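Local coordinates for protein Rab GDP-dissociation inhibitor (Saccharomyces cerevisiae, PDB 2BCG) that regulates Rab GTPases of the yeast secretory pathway, inhibiting GDP release from SEC4 and extracting GDP-bound YPT7 from vacuolar membranes, at residues A[314-319]-A[359-364]; A[328-333]-A[347-352]; A[98-103]-A[442-447]; A[23-28]-A[246-251]. All blocks are in the same frame, centred on the assembly; numbering follows the deposited sequence.

Interaction 1: A[314-319]-A[359-364]; sequences ICILNH and KGHYLA
Leu317 and Tyr362 form an antiparallel hydrogen-bonded pair. Leu317 N reaches Tyr362 O at 2.9 Å, and Tyr362 N returns the bond to Leu317 O. Cys315 and Ala364 make a second pair of this kind, with Cys315 N to Ala364 O at 2.8 Å. Between them Ile316 and Leu363 are a non-hydrogen-bonded pair. Their side chains lie side by side on the face opposite Leu317 and Tyr362, Ile316 CG1 to Leu363 CD2 at 4.1 Å. His361 has CG anti to its own carbonyl carbon (chi1 -62°), and its ring edge meets Leu317 O. His361 ND1 gives Leu317 O a weak bond of 3.4 Å, while Ile316 CG2 lies 3.8 Å from His361 ND1. A leucine in place of His361 would probably leave Leu317 O without this weak second donor. Past the strand end, in the conformer described here, the Tyr362 ring lies against the backbone of His319, whose NE2 is bonded to Pro388 O. Further out, the His361 ring meets Trp82, and Ile316 continues the backbone bonding to Glu390 and Glu391. The arrangement is a pair of neighbouring antiparallel strands within the large mixed sheet of this GDI.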
loop_
_atom_site.group_PDB
_atom_site.type_symbol
_atom_site.label_atom_id
_atom_site.label_comp_id
_atom_site.label_asym_id
_atom_site.label_seq_id
_atom_site.Cartn_x
_atom_site.Cartn_y
_atom_site.Cartn_z
ATOM N N ILE A 314 -2.127 -16.057 -10.277
ATOM C CA ILE A 314 -2.763 -15.871 -8.994
ATOM C C ILE A 314 -3.614 -17.106 -8.717
ATOM O O ILE A 314 -4.572 -17.402 -9.450
ATOM C CB ILE A 314 -3.639 -14.590 -9.000
ATOM C CG1 ILE A 314 -2.800 -13.340 -9.329
ATOM C CG2 ILE A 314 -4.452 -14.460 -7.698
ATOM C CD1 ILE A 314 -3.683 -12.148 -9.705
ATOM N N CYS A 315 -3.210 -17.869 -7.699
ATOM C CA CYS A 315 -3.894 -19.117 -7.376
ATOM C C CYS A 315 -4.642 -18.988 -6.075
ATOM O O CYS A 315 -4.105 -18.411 -5.118
ATOM C CB CYS A 315 -2.884 -20.238 -7.215
ATOM S SG CYS A 315 -1.911 -20.481 -8.737
ATOM N N ILE A 316 -5.867 -19.512 -6.053
ATOM C CA ILE A 316 -6.656 -19.552 -4.820
ATOM C C ILE A 316 -6.660 -20.982 -4.331
ATOM O O ILE A 316 -6.965 -21.903 -5.085
ATOM C CB ILE A 316 -8.105 -19.093 -5.020
ATOM C CG1 ILE A 316 -8.178 -17.637 -5.499
ATOM C CG2 ILE A 316 -8.897 -19.305 -3.708
ATOM C CD1 ILE A 316 -9.631 -17.186 -5.887
ATOM N N LEU A 317 -6.235 -21.132 -3.082
ATOM C CA LEU A 317 -6.252 -22.453 -2.422
ATOM C C LEU A 317 -7.258 -22.392 -1.310
ATOM O O LEU A 317 -7.555 -21.324 -0.797
ATOM C CB LEU A 317 -4.899 -22.809 -1.826
ATOM C CG LEU A 317 -3.638 -22.468 -2.646
ATOM C CD1 LEU A 317 -2.402 -22.803 -1.877
ATOM C CD2 LEU A 317 -3.616 -23.210 -3.963
ATOM N N ASN A 318 -7.775 -23.561 -0.929
ATOM C CA ASN A 318 -8.630 -23.616 0.253
ATOM C C ASN A 318 -7.944 -24.361 1.412
ATOM O O ASN A 318 -8.615 -24.916 2.303
ATOM C CB ASN A 318 -10.017 -24.171 -0.089
ATOM C CG ASN A 318 -10.000 -25.601 -0.449
ATOM O OD1 ASN A 318 -8.959 -26.257 -0.446
ATOM N ND2 ASN A 318 -11.191 -26.132 -0.784
ATOM N N HIS A 319 -6.614 -24.391 1.371
ATOM C CA HIS A 319 -5.792 -25.071 2.378
ATOM C C HIS A 319 -4.384 -24.475 2.373
ATOM O O HIS A 319 -3.971 -23.850 1.402
ATOM C CB HIS A 319 -5.672 -26.548 1.998
ATOM C CG HIS A 319 -5.108 -26.730 0.631
ATOM N ND1 HIS A 319 -3.755 -26.644 0.374
ATOM C CD2 HIS A 319 -5.712 -26.913 -0.569
ATOM C CE1 HIS A 319 -3.547 -26.780 -0.926
ATOM N NE2 HIS A 319 -4.715 -26.959 -1.513
ATOM N N LYS A 359 -12.143 -16.396 4.896
ATOM C CA LYS A 359 -11.641 -17.377 5.835
ATOM C C LYS A 359 -11.343 -18.735 5.180
ATOM O O LYS A 359 -12.176 -19.249 4.417
ATOM C CB LYS A 359 -12.694 -17.582 6.917
ATOM C CG LYS A 359 -12.241 -18.521 7.994
ATOM C CD LYS A 359 -13.256 -18.563 9.131
ATOM C CE LYS A 359 -12.688 -19.332 10.322
ATOM N NZ LYS A 359 -11.477 -18.664 10.926
ATOM N N GLY A 360 -10.162 -19.291 5.470
ATOM C CA GLY A 360 -9.814 -20.616 5.016
ATOM C C GLY A 360 -9.095 -20.658 3.680
ATOM O O GLY A 360 -8.534 -21.696 3.291
ATOM N N HIS A 361 -9.116 -19.537 2.970
ATOM C CA HIS A 361 -8.405 -19.486 1.699
ATOM C C HIS A 361 -6.969 -18.960 1.823
ATOM O O HIS A 361 -6.580 -18.317 2.817
ATOM C CB HIS A 361 -9.206 -18.655 0.684
ATOM C CG HIS A 361 -10.561 -19.242 0.366
ATOM N ND1 HIS A 361 -10.745 -20.261 -0.550
ATOM C CD2 HIS A 361 -11.797 -18.961 0.858
ATOM C CE1 HIS A 361 -12.029 -20.587 -0.602
ATOM N NE2 HIS A 361 -12.689 -19.813 0.241
ATOM N N TYR A 362 -6.167 -19.313 0.815
ATOM C CA TYR A 362 -4.801 -18.796 0.673
ATOM C C TYR A 362 -4.692 -18.272 -0.725
ATOM O O TYR A 362 -5.300 -18.831 -1.641
ATOM C CB TYR A 362 -3.749 -19.900 0.934
ATOM C CG TYR A 362 -3.712 -20.355 2.382
ATOM C CD1 TYR A 362 -4.774 -21.099 2.936
ATOM C CD2 TYR A 362 -2.618 -20.048 3.198
ATOM C CE1 TYR A 362 -4.741 -21.499 4.272
ATOM C CE2 TYR A 362 -2.580 -20.462 4.529
ATOM C CZ TYR A 362 -3.654 -21.175 5.048
ATOM O OH TYR A 362 -3.634 -21.603 6.347
ATOM N N LEU A 363 -3.900 -17.215 -0.869
ATOM C CA LEU A 363 -3.538 -16.705 -2.176
ATOM C C LEU A 363 -2.069 -17.075 -2.392
ATOM O O LEU A 363 -1.215 -16.828 -1.552
ATOM C CB LEU A 363 -3.673 -15.177 -2.227
ATOM C CG LEU A 363 -5.109 -14.616 -2.122
ATOM C CD1 LEU A 363 -5.100 -13.115 -1.981
ATOM C CD2 LEU A 363 -5.889 -15.030 -3.362
ATOM N N ALA A 364 -1.782 -17.659 -3.536
ATOM C CA ALA A 364 -0.404 -18.025 -3.874
ATOM C C ALA A 364 -0.160 -17.458 -5.241
ATOM O O ALA A 364 -0.791 -17.888 -6.230
ATOM C CB ALA A 364 -0.236 -19.532 -3.884
#

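Interaction 2: A[328-333]-A[347-352]; sequences DSLQII and VAIVSD
Leu330 and Ile349 exchange two backbone hydrogen bonds, and Ile332 and Val347 exchange two more. Leu330 O is met by Ile349 N at 2.9 Å. Ile332 N binds Val347 O at 2.9 Å, and that oxygen also accepts from a water at 3.0 Å. The same water donates to Gln331 OE1, which takes a further bond from Ser421 OG. Gln331 NE2 is hydrogen-bonded to Tyr234 OH and Ser118 OG, so both ends of this buried amide are satisfied. These strands, 330-334 and 345-351, are the two arms of a beta hairpin inside the mixed sheet. At its open end Ser351 OG donates to Asp328 O at 2.8 Å, in the carbonyl plane and on a lone pair. Ser351 OG stands between its backbone N and carbonyl carbon (chi1 65°), which turns the hydroxyl to that oxygen. Next to it Ser329 OG donates to Asp328 OD2 and accepts from Ser116 N. On one face of the hairpin Leu330 lies alongside Ile349, with Leu330 CG to Ile349 CD1 at 3.6 Å. Leu330 CD2 rests on Ile349 CG2 at 3.8 Å. A serine replacing Leu330 would probably open a gap beside Ile349 and let its CD1 turn more easily. From the next pair, Ile332 CD1 comes within 4.0 Å of Ile349 CD1, and Tyr119 of the neighbouring strand touches Leu330.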
loop_
_atom_site.group_PDB
_atom_site.type_symbol
_atom_site.label_atom_id
_atom_site.label_comp_id
_atom_site.label_asym_id
_atom_site.label_seq_id
_atom_site.Cartn_x
_atom_site.Cartn_y
_atom_site.Cartn_z
ATOM N N ASP A 328 1.078 -18.986 7.701
ATOM C CA ASP A 328 0.038 -18.082 7.198
ATOM C C ASP A 328 0.497 -17.261 6.009
ATOM O O ASP A 328 -0.353 -16.704 5.300
ATOM C CB ASP A 328 -0.610 -17.195 8.284
ATOM C CG ASP A 328 0.342 -16.214 8.914
ATOM O OD1 ASP A 328 0.066 -15.831 10.088
ATOM O OD2 ASP A 328 1.322 -15.768 8.293
ATOM N N SER A 329 1.802 -17.243 5.764
ATOM C CA SER A 329 2.391 -16.432 4.703
ATOM C C SER A 329 3.811 -16.903 4.527
ATOM O O SER A 329 4.480 -17.321 5.504
ATOM C CB SER A 329 2.367 -14.930 5.050
ATOM O OG SER A 329 3.061 -14.662 6.284
ATOM N N LEU A 330 4.297 -16.823 3.304
ATOM C CA LEU A 330 5.686 -17.187 3.055
ATOM C C LEU A 330 6.093 -16.764 1.669
ATOM O O LEU A 330 5.239 -16.483 0.799
ATOM C CB LEU A 330 5.945 -18.693 3.235
ATOM C CG LEU A 330 5.185 -19.610 2.267
ATOM C CD1 LEU A 330 6.076 -20.750 1.705
ATOM C CD2 LEU A 330 3.882 -20.195 2.857
ATOM N N GLN A 331 7.404 -16.762 1.449
ATOM C CA GLN A 331 7.987 -16.741 0.130
ATOM C C GLN A 331 8.552 -18.112 -0.207
ATOM O O GLN A 331 9.165 -18.744 0.666
ATOM C CB GLN A 331 9.145 -15.728 0.108
ATOM C CG GLN A 331 10.142 -15.935 -1.044
ATOM C CD GLN A 331 11.093 -14.787 -1.155
ATOM O OE1 GLN A 331 10.918 -13.890 -1.993
ATOM N NE2 GLN A 331 12.117 -14.799 -0.313
ATOM N N ILE A 332 8.358 -18.562 -1.441
ATOM C CA ILE A 332 9.179 -19.662 -1.938
ATOM C C ILE A 332 10.107 -19.123 -3.022
ATOM O O ILE A 332 9.649 -18.375 -3.904
ATOM C CB ILE A 332 8.334 -20.824 -2.524
ATOM C CG1 ILE A 332 7.365 -21.387 -1.478
ATOM C CG2 ILE A 332 9.253 -21.943 -3.036
ATOM C CD1 ILE A 332 6.365 -22.422 -2.071
ATOM N N ILE A 333 11.378 -19.551 -2.971
ATOM C CA ILE A 333 12.353 -19.198 -4.003
ATOM C C ILE A 333 12.754 -20.486 -4.717
ATOM O O ILE A 333 13.230 -21.417 -4.046
ATOM C CB ILE A 333 13.646 -18.577 -3.406
ATOM C CG1 ILE A 333 13.340 -17.304 -2.629
ATOM C CG2 ILE A 333 14.662 -18.258 -4.505
ATOM C CD1 ILE A 333 14.469 -16.832 -1.743
ATOM N N VAL A 347 7.261 -17.659 -5.397
ATOM C CA VAL A 347 5.869 -17.749 -4.976
ATOM C C VAL A 347 5.712 -16.849 -3.755
ATOM O O VAL A 347 6.563 -16.825 -2.855
ATOM C CB VAL A 347 5.414 -19.193 -4.660
ATOM C CG1 VAL A 347 3.878 -19.262 -4.611
ATOM C CG2 VAL A 347 5.936 -20.202 -5.720
ATOM N N ALA A 348 4.612 -16.108 -3.726
ATOM C CA ALA A 348 4.270 -15.233 -2.609
ATOM C C ALA A 348 2.938 -15.722 -2.106
ATOM O O ALA A 348 1.950 -15.762 -2.848
ATOM C CB ALA A 348 4.144 -13.779 -3.053
ATOM N N ILE A 349 2.913 -16.116 -0.847
ATOM C CA ILE A 349 1.708 -16.682 -0.253
ATOM C C ILE A 349 1.268 -15.834 0.934
ATOM O O ILE A 349 2.077 -15.518 1.809
ATOM C CB ILE A 349 1.970 -18.139 0.199
ATOM C CG1 ILE A 349 2.221 -19.026 -1.036
ATOM C CG2 ILE A 349 0.833 -18.711 1.045
ATOM C CD1 ILE A 349 3.552 -19.773 -0.988
ATOM N N VAL A 350 -0.016 -15.448 0.929
ATOM C CA VAL A 350 -0.636 -14.705 2.023
ATOM C C VAL A 350 -2.035 -15.316 2.193
ATOM O O VAL A 350 -2.488 -16.104 1.330
ATOM C CB VAL A 350 -0.656 -13.166 1.727
ATOM C CG1 VAL A 350 0.753 -12.557 1.854
ATOM C CG2 VAL A 350 -1.287 -12.893 0.322
ATOM N N SER A 351 -2.737 -14.953 3.248
ATOM C CA SER A 351 -3.983 -15.630 3.518
ATOM C C SER A 351 -4.933 -14.728 4.313
ATOM O O SER A 351 -4.749 -13.523 4.370
ATOM C CB SER A 351 -3.678 -16.945 4.229
ATOM O OG SER A 351 -3.097 -16.704 5.501
ATOM N N ASP A 352 -5.933 -15.339 4.938
ATOM C CA ASP A 352 -6.926 -14.574 5.699
ATOM C C ASP A 352 -6.259 -13.774 6.837
ATOM O O ASP A 352 -6.840 -12.786 7.331
ATOM C CB ASP A 352 -8.205 -15.390 6.103
ATOM C CG ASP A 352 -8.004 -16.294 7.338
ATOM O OD1 ASP A 352 -8.839 -17.219 7.524
ATOM O OD2 ASP A 352 -7.060 -16.097 8.111
HETATM O O HOH W 1 8.199 -14.281 -3.098
#

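Interaction 3: A[98-103]-A[442-447]; sequences TNILIH and LVLKQR
Arg447 N donates to His103 O at 2.8 Å. One residue earlier, the amide of Gln446 makes the second bond of the contact. Gln446 NE2 reaches Ile102 O at 3.1 Å, and that oxygen lies in the plane of the amide. CG of Gln446 is anti to the backbone N, and the chain then bends at chi2 (59°), which folds the amide back over the helix. Together the two bonds use consecutive carbonyls, Ile102 O and His103 O, near the C-terminal end of helix 96-104. The extended segment 442-447 follows helix 424-438 and lies across this end, so the chain's C-terminal tail is joined to a helix from the first quarter of the sequence. The His103 ring sits in the middle. His103 ND1 donates to Asn99 O at 2.8 Å, which fixes the turn of the ring. Asn99 O also accepts His103 N, and the two donors come from opposite faces of its carbonyl plane. One face of the His103 ring carries Leu444 CB, a CH-pi contact 3.9 Å from the ring centroid. Over the opposite face lies Gln446 OE1, offset toward the rim. The backbone of Lys445 meets the ring edge. Leu444 CD1 reaches back toward the start of the helix, to Asn99 ND2 at 3.4 Å and to Ile100 CG1 at 4.0 Å. Asn99 ND2 itself is bonded to Glu96 OE2. Leu444 also touches Leu29 of helix 21-32. The guanidinium of Arg447 turns elsewhere: NH1 binds Thr104 O and Tyr109 OH, and NH2 forms a salt bridge with an acidic side chain of another protein chain.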
loop_
_atom_site.group_PDB
_atom_site.type_symbol
_atom_site.label_atom_id
_atom_site.label_comp_id
_atom_site.label_asym_id
_atom_site.label_seq_id
_atom_site.Cartn_x
_atom_site.Cartn_y
_atom_site.Cartn_z
ATOM N N THR A 98 10.283 0.974 4.267
ATOM C CA THR A 98 9.971 1.115 5.690
ATOM C C THR A 98 10.475 2.475 6.217
ATOM O O THR A 98 9.777 3.137 6.997
ATOM C CB THR A 98 10.479 -0.063 6.556
ATOM O OG1 THR A 98 11.901 -0.111 6.497
ATOM C CG2 THR A 98 9.908 -1.361 6.042
ATOM N N ASN A 99 11.675 2.877 5.796
ATOM C CA ASN A 99 12.262 4.171 6.201
ATOM C C ASN A 99 11.344 5.356 5.788
ATOM O O ASN A 99 11.120 6.310 6.555
ATOM C CB ASN A 99 13.661 4.300 5.585
ATOM C CG ASN A 99 14.458 5.481 6.156
ATOM O OD1 ASN A 99 14.393 5.768 7.339
ATOM N ND2 ASN A 99 15.185 6.176 5.286
ATOM N N ILE A 100 10.801 5.288 4.577
ATOM C CA ILE A 100 9.887 6.331 4.088
ATOM C C ILE A 100 8.583 6.299 4.866
ATOM O O ILE A 100 8.082 7.336 5.276
ATOM C CB ILE A 100 9.618 6.163 2.587
ATOM C CG1 ILE A 100 10.915 6.314 1.796
ATOM C CG2 ILE A 100 8.535 7.159 2.089
ATOM C CD1 ILE A 100 10.751 5.948 0.328
ATOM N N LEU A 101 8.023 5.107 5.068
ATOM C CA LEU A 101 6.812 4.963 5.852
ATOM C C LEU A 101 6.927 5.598 7.221
ATOM O O LEU A 101 5.996 6.272 7.669
ATOM C CB LEU A 101 6.439 3.480 6.000
ATOM C CG LEU A 101 5.859 2.799 4.745
ATOM C CD1 LEU A 101 5.989 1.287 4.912
ATOM C CD2 LEU A 101 4.376 3.211 4.516
ATOM N N ILE A 102 8.048 5.345 7.893
ATOM C CA ILE A 102 8.226 5.886 9.246
ATOM C C ILE A 102 8.402 7.392 9.256
ATOM O O ILE A 102 7.771 8.055 10.062
ATOM C CB ILE A 102 9.498 5.262 9.849
ATOM C CG1 ILE A 102 9.284 3.776 10.076
ATOM C CG2 ILE A 102 9.885 5.962 11.125
ATOM C CD1 ILE A 102 10.562 3.005 10.282
ATOM N N HIS A 103 9.189 7.928 8.328
ATOM C CA HIS A 103 9.442 9.379 8.299
ATOM C C HIS A 103 8.181 10.175 7.963
ATOM O O HIS A 103 7.989 11.278 8.460
ATOM C CB HIS A 103 10.572 9.725 7.325
ATOM C CG HIS A 103 11.942 9.525 7.907
ATOM N ND1 HIS A 103 12.569 8.298 7.928
ATOM C CD2 HIS A 103 12.787 10.397 8.521
ATOM C CE1 HIS A 103 13.741 8.421 8.541
ATOM N NE2 HIS A 103 13.899 9.684 8.903
ATOM N N LEU A 442 16.848 12.867 -2.435
ATOM C CA LEU A 442 15.836 12.870 -1.406
ATOM C C LEU A 442 16.430 12.883 0.005
ATOM O O LEU A 442 17.275 12.041 0.358
ATOM C CB LEU A 442 14.928 11.635 -1.579
ATOM C CG LEU A 442 13.831 11.382 -0.552
ATOM C CD1 LEU A 442 12.803 12.505 -0.551
ATOM C CD2 LEU A 442 13.167 9.999 -0.798
ATOM N N VAL A 443 15.963 13.821 0.818
ATOM C CA VAL A 443 16.297 13.795 2.237
ATOM C C VAL A 443 14.996 13.739 3.002
ATOM O O VAL A 443 14.163 14.643 2.900
ATOM C CB VAL A 443 17.182 15.000 2.677
ATOM C CG1 VAL A 443 17.448 14.927 4.158
ATOM C CG2 VAL A 443 18.500 14.991 1.894
ATOM N N LEU A 444 14.806 12.639 3.722
ATOM C CA LEU A 444 13.629 12.485 4.538
ATOM C C LEU A 444 13.785 13.275 5.826
ATOM O O LEU A 444 14.845 13.259 6.456
ATOM C CB LEU A 444 13.376 11.003 4.845
ATOM C CG LEU A 444 13.076 10.088 3.651
ATOM C CD1 LEU A 444 13.214 8.654 4.113
ATOM C CD2 LEU A 444 11.687 10.332 3.054
ATOM N N LYS A 445 12.722 13.959 6.223
ATOM C CA LYS A 445 12.654 14.549 7.564
ATOM C C LYS A 445 11.528 13.852 8.313
ATOM O O LYS A 445 10.602 13.297 7.693
ATOM C CB LYS A 445 12.465 16.081 7.546
ATOM C CG LYS A 445 13.476 16.888 6.702
ATOM C CD LYS A 445 13.078 16.948 5.215
ATOM C CE LYS A 445 14.216 17.470 4.315
ATOM N NZ LYS A 445 13.866 17.317 2.861
ATOM N N GLN A 446 11.624 13.799 9.632
ATOM C CA GLN A 446 10.560 13.209 10.411
ATOM C C GLN A 446 9.364 14.164 10.402
ATOM O O GLN A 446 9.486 15.330 10.795
ATOM C CB GLN A 446 10.999 12.916 11.855
ATOM C CG GLN A 446 9.946 12.166 12.641
ATOM C CD GLN A 446 9.595 10.836 11.995
ATOM O OE1 GLN A 446 10.490 10.072 11.606
ATOM N NE2 GLN A 446 8.289 10.542 11.892
ATOM N N ARG A 447 8.223 13.666 9.924
ATOM C CA ARG A 447 6.978 14.445 9.883
ATOM C C ARG A 447 6.671 14.869 11.300
ATOM O O ARG A 447 6.765 14.058 12.233
ATOM C CB ARG A 447 5.821 13.593 9.327
ATOM C CG ARG A 447 4.451 14.291 9.307
ATOM C CD ARG A 447 3.466 13.466 8.494
ATOM N NE ARG A 447 2.092 13.910 8.718
ATOM C CZ ARG A 447 1.016 13.159 8.447
ATOM N NH1 ARG A 447 1.163 11.927 7.927
ATOM N NH2 ARG A 447 -0.210 13.637 8.667
#

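Interaction 4: A[23-28]-A[246-251]; sequences ECILSG and QGFARL
Phe248 has the most surface buried here, and its ring is laid against Ile25. Ile25 CG1 stands over the centre of one face, 3.6 Å from the centroid of the Phe248 ring and only 10° off the ring normal. This is a CH-pi contact. The two side chains lie side by side and point the same way. Phe248 CG is anti to its own carbonyl carbon (chi1 -77°), and this turns the ring along the flank of helix 21-32, flat against the isoleucine. At the root of the side chain, Phe248 CB lies 3.4 Å from Cys24 O. That oxygen already accepts Gly28 N in its own helix.

Cys24 is the second large contributor. Cys24 CB meets Phe248 CB at 3.8 Å, and Cys24 SG lies 4.4 Å from Ala249 CB. Gly28 is the third, one helical turn on from Cys24. Leu251 CD2 rests on Gly28 CA at 3.9 Å. A side chain at Gly28 would run into this methyl and crowd Phe248 O, so the glycine lets the backbones come close. The short helical segments run nearly parallel, at 20°, with axes 7.7 Å apart.

Outside the pair, Ile25 also touches Met426 and Val430 of helix 424-438. Arg250 takes no part in the contact itself. It pairs instead with an acidic side chain of another protein chain, in keeping with the region 236-261 that interacts with YPT1. The arrangement is close helix-helix packing through a small residue. The place of helix 21-32 after strand 14-17 of the parallel sheet is consistent with the Rossmann-like fold of the clan to which the GDI family is assigned.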
loop_
_atom_site.group_PDB
_atom_site.type_symbol
_atom_site.label_atom_id
_atom_site.label_comp_id
_atom_site.label_asym_id
_atom_site.label_seq_id
_atom_site.Cartn_x
_atom_site.Cartn_y
_atom_site.Cartn_z
ATOM N N GLU A 23 4.172 6.539 -8.038
ATOM C CA GLU A 23 3.612 7.888 -8.247
ATOM C C GLU A 23 3.029 8.441 -6.958
ATOM O O GLU A 23 3.155 9.634 -6.662
ATOM C CB GLU A 23 2.519 7.889 -9.313
ATOM C CG GLU A 23 3.037 7.900 -10.734
ATOM C CD GLU A 23 3.702 6.605 -11.165
ATOM O OE1 GLU A 23 4.616 6.670 -12.030
ATOM O OE2 GLU A 23 3.257 5.517 -10.726
ATOM N N CYS A 24 2.319 7.591 -6.208
ATOM C CA CYS A 24 1.720 8.066 -4.965
ATOM C C CYS A 24 2.829 8.466 -3.956
ATOM O O CYS A 24 2.678 9.469 -3.283
ATOM C CB CYS A 24 0.775 7.034 -4.358
ATOM S SG CYS A 24 -0.697 6.765 -5.358
ATOM N N ILE A 25 3.946 7.735 -3.896
ATOM C CA ILE A 25 5.030 8.154 -2.988
ATOM C C ILE A 25 5.577 9.505 -3.395
ATOM O O ILE A 25 5.780 10.393 -2.551
ATOM C CB ILE A 25 6.169 7.113 -2.899
ATOM C CG1 ILE A 25 5.605 5.846 -2.237
ATOM C CG2 ILE A 25 7.327 7.656 -2.016
ATOM C CD1 ILE A 25 6.601 4.651 -2.206
ATOM N N LEU A 26 5.832 9.642 -4.696
ATOM C CA LEU A 26 6.373 10.917 -5.201
ATOM C C LEU A 26 5.393 12.051 -4.929
ATOM O O LEU A 26 5.809 13.130 -4.472
ATOM C CB LEU A 26 6.728 10.791 -6.674
ATOM C CG LEU A 26 7.957 9.913 -6.879
ATOM C CD1 LEU A 26 7.951 9.377 -8.295
ATOM C CD2 LEU A 26 9.201 10.754 -6.554
ATOM N N SER A 27 4.104 11.830 -5.213
ATOM C CA SER A 27 3.083 12.853 -4.966
ATOM C C SER A 27 3.106 13.261 -3.481
ATOM O O SER A 27 3.099 14.467 -3.139
ATOM C CB SER A 27 1.716 12.317 -5.385
ATOM O OG SER A 27 0.693 13.261 -5.074
ATOM N N GLY A 28 3.159 12.275 -2.583
ATOM C CA GLY A 28 3.241 12.593 -1.141
ATOM C C GLY A 28 4.486 13.377 -0.754
ATOM O O GLY A 28 4.390 14.373 -0.047
ATOM N N GLN A 246 -2.775 4.060 -1.565
ATOM C CA GLN A 246 -3.877 4.817 -0.942
ATOM C C GLN A 246 -3.342 5.648 0.230
ATOM O O GLN A 246 -3.764 6.788 0.445
ATOM C CB GLN A 246 -4.995 3.884 -0.484
ATOM C CG GLN A 246 -5.766 3.319 -1.690
ATOM C CD GLN A 246 -6.900 2.419 -1.258
ATOM O OE1 GLN A 246 -7.865 2.856 -0.646
ATOM N NE2 GLN A 246 -6.768 1.146 -1.550
ATOM N N GLY A 247 -2.387 5.078 0.958
ATOM C CA GLY A 247 -1.832 5.792 2.101
ATOM C C GLY A 247 -0.984 6.978 1.695
ATOM O O GLY A 247 -1.032 8.059 2.330
ATOM N N PHE A 248 -0.153 6.787 0.671
ATOM C CA PHE A 248 0.665 7.907 0.195
ATOM C C PHE A 248 -0.209 8.978 -0.475
ATOM O O PHE A 248 0.124 10.177 -0.408
ATOM C CB PHE A 248 1.815 7.422 -0.683
ATOM C CG PHE A 248 2.938 6.834 0.130
ATOM C CD1 PHE A 248 3.859 7.682 0.790
ATOM C CD2 PHE A 248 3.030 5.450 0.319
ATOM C CE1 PHE A 248 4.886 7.144 1.579
ATOM C CE2 PHE A 248 4.045 4.906 1.144
ATOM C CZ PHE A 248 4.992 5.755 1.747
ATOM N N ALA A 249 -1.299 8.564 -1.126
ATOM C CA ALA A 249 -2.260 9.540 -1.705
ATOM C C ALA A 249 -2.892 10.372 -0.585
ATOM O O ALA A 249 -3.067 11.591 -0.727
ATOM C CB ALA A 249 -3.347 8.822 -2.508
ATOM N N ARG A 250 -3.238 9.715 0.524
ATOM C CA ARG A 250 -3.764 10.467 1.669
ATOM C C ARG A 250 -2.696 11.485 2.187
ATOM O O ARG A 250 -3.027 12.664 2.440
ATOM C CB ARG A 250 -4.232 9.533 2.769
ATOM C CG ARG A 250 -4.750 10.326 3.956
ATOM C CD ARG A 250 -5.304 9.422 5.010
ATOM N NE ARG A 250 -5.720 10.242 6.144
ATOM C CZ ARG A 250 -6.909 10.861 6.218
ATOM N NH1 ARG A 250 -7.844 10.719 5.247
ATOM N NH2 ARG A 250 -7.157 11.626 7.278
ATOM N N LEU A 251 -1.421 11.043 2.295
ATOM C CA LEU A 251 -0.329 11.970 2.720
ATOM C C LEU A 251 -0.287 13.189 1.784
ATOM O O LEU A 251 -0.245 14.353 2.228
ATOM C CB LEU A 251 1.018 11.242 2.688
ATOM C CG LEU A 251 2.223 12.118 3.037
ATOM C CD1 LEU A 251 2.292 12.454 4.531
ATOM C CD2 LEU A 251 3.487 11.396 2.569
#

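Interactions 1 and 2 lie in one mixed sheet, with centres 10 Å apart. Strands 345-351 and 362-369 are neighbours in it, and Leu363 N lies 2.8 Å from Val350 O, a probable hydrogen bond. Interactions 3 and 4 form a second group, with centres 13 Å apart. There Ile100 CG2 of interaction 3 packs on Phe248 CE1 of interaction 4 at 3.7 Å. Arg447 NH1 also meets Leu251 CD1 at 3.6 Å. This second group also has contacts with the other protein chain. The two groups are well separated, as interactions 2 and 4 have centres about 26 Å apart. The side chain of Gln331 in interaction 2 is about 11 Å from a bound geranylgeranyl group, near the lipid but not lining its pocket.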